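Local coordinates for 6b protein (Agrobacterium vitis, PDB 3AQ2) that disturbs plant cell proliferation and has an ADP-ribosylation fold, with a probable link to the miRNA machinery of the plant host, at residues Gln106-Asn109 and Ala110-Gln114. Residues are numbered along the deposited sequence; the frame is centred on the assembly and turned at random.
Sequences QEMN and AILQQ
Two successive turns of the short alpha-helix 105-115 meet here, and their main-chain pairing is regular i to i+4. Ala110 N, Ile111 N, Leu112 N and Gln113 N donate to the carbonyl oxygens of Gln106, Glu107, Met108 and Asn109. The straightest of the four is Leu112 N to Met108 O, 2.9 Å long with an N-H...O angle of 165°; the bond from Ala110 N to Gln106 O is longer, at 3.3 Å, and more bent.

The apolar side-chain contact is between Met108 and Leu112, both buried. With CG of Met108 placed opposite its own backbone N (chi1 178°), the side chain starts beside the carbonyl carbon, and Met108 CG comes within 3.6 Å of Leu112 CD1. The bend at chi2 puts Met108 SD 4.0 Å from Leu112 CG, and a further bend at chi3 turns the methyl CE away from the leucine. Leu112 CG also packs against the methionine carbonyl, 3.3 Å from Met108 O. One residue further along the helix, the Asn109 and Gln113 side chains cross with their amide planes 84° apart, and Gln113 CG lies 3.4 Å from Asn109 O.

Asp104 holds the start of the helix, accepting from Gln106 N through OD1 and donating its own N to Glu107 OE1. Met108, Ile111 and Leu112 pack on Trp158 of strand 154-161, Ile111 also touches Arg147 and Asp149 of strand 143-151, and the loop residues Tyr124 and Asn131 adjoin Leu112.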
loop_
_atom_site.group_PDB
_atom_site.type_symbol
_atom_site.label_atom_id
_atom_site.label_comp_id
_atom_site.label_asym_id
_atom_site.label_seq_id
_atom_site.Cartn_x
_atom_site.Cartn_y
_atom_site.Cartn_z
ATOM N N GLN A 106 6.991 16.765 0.340
ATOM C CA GLN A 106 8.287 17.015 -0.311
ATOM C C GLN A 106 9.408 16.168 0.308
ATOM O O GLN A 106 10.247 15.615 -0.417
ATOM C CB GLN A 106 8.628 18.501 -0.286
ATOM C CG GLN A 106 7.605 19.354 -1.049
ATOM C CD GLN A 106 8.074 20.784 -1.260
ATOM O OE1 GLN A 106 8.749 21.361 -0.403
ATOM N NE2 GLN A 106 7.729 21.361 -2.414
ATOM N N GLU A 107 9.401 16.069 1.642
ATOM C CA GLU A 107 10.380 15.264 2.375
ATOM C C GLU A 107 10.175 13.793 2.071
ATOM O O GLU A 107 11.133 13.065 1.787
ATOM C CB GLU A 107 10.249 15.499 3.877
ATOM C CG GLU A 107 10.568 16.932 4.275
ATOM C CD GLU A 107 10.166 17.247 5.701
ATOM O OE1 GLU A 107 9.155 16.691 6.192
ATOM O OE2 GLU A 107 10.853 18.081 6.320
ATOM N N MET A 108 8.916 13.355 2.103
ATOM C CA MET A 108 8.609 11.958 1.783
ATOM C C MET A 108 9.083 11.606 0.373
ATOM O O MET A 108 9.616 10.521 0.151
ATOM C CB MET A 108 7.116 11.687 1.925
ATOM C CG MET A 108 6.688 10.253 1.564
ATOM S SD MET A 108 7.563 8.962 2.480
ATOM C CE MET A 108 6.980 9.432 4.079
ATOM N N ASN A 109 8.921 12.531 -0.568
ATOM C CA ASN A 109 9.359 12.253 -1.926
ATOM C C ASN A 109 10.866 12.003 -1.993
ATOM O O ASN A 109 11.311 11.123 -2.726
ATOM C CB ASN A 109 8.985 13.377 -2.881
ATOM C CG ASN A 109 9.294 13.017 -4.317
ATOM O OD1 ASN A 109 8.623 12.163 -4.927
ATOM N ND2 ASN A 109 10.322 13.629 -4.853
ATOM N N ALA A 110 11.641 12.750 -1.208
ATOM C CA ALA A 110 13.093 12.526 -1.158
ATOM C C ALA A 110 13.442 11.112 -0.673
ATOM O O ALA A 110 14.331 10.449 -1.232
ATOM C CB ALA A 110 13.781 13.579 -0.286
ATOM N N ILE A 111 12.739 10.655 0.359
ATOM C CA ILE A 111 12.979 9.313 0.883
ATOM C C ILE A 111 12.533 8.238 -0.118
ATOM O O ILE A 111 13.238 7.230 -0.325
ATOM C CB ILE A 111 12.310 9.131 2.252
ATOM C CG1 ILE A 111 12.928 10.114 3.260
ATOM C CG2 ILE A 111 12.469 7.685 2.761
ATOM C CD1 ILE A 111 12.296 10.046 4.649
ATOM N N LEU A 112 11.382 8.471 -0.748
ATOM C CA LEU A 112 10.863 7.546 -1.759
ATOM C C LEU A 112 11.793 7.390 -2.964
ATOM O O LEU A 112 11.972 6.276 -3.485
ATOM C CB LEU A 112 9.472 7.979 -2.221
ATOM C CG LEU A 112 8.354 7.754 -1.199
ATOM C CD1 LEU A 112 7.125 8.550 -1.599
ATOM C CD2 LEU A 112 8.037 6.235 -1.026
ATOM N N GLN A 113 12.395 8.498 -3.397
ATOM C CA GLN A 113 13.351 8.453 -4.501
ATOM C C GLN A 113 14.555 7.595 -4.171
ATOM O O GLN A 113 15.071 6.898 -5.043
ATOM C CB GLN A 113 13.830 9.846 -4.882
ATOM C CG GLN A 113 12.824 10.624 -5.689
ATOM C CD GLN A 113 13.415 11.897 -6.259
ATOM O OE1 GLN A 113 14.632 11.996 -6.455
ATOM N NE2 GLN A 113 12.560 12.871 -6.549
ATOM N N GLN A 114 15.006 7.658 -2.922
ATOM C CA GLN A 114 16.153 6.861 -2.503
ATOM C C GLN A 114 15.778 5.382 -2.336
ATOM O O GLN A 114 16.641 4.507 -2.452
ATOM C CB GLN A 114 16.768 7.430 -1.218
ATOM C CG GLN A 114 18.268 7.074 -0.991
ATOM C CD GLN A 114 19.200 7.471 -2.148
ATOM O OE1 GLN A 114 18.848 8.283 -3.012
ATOM N NE2 GLN A 114 20.402 6.885 -2.164
#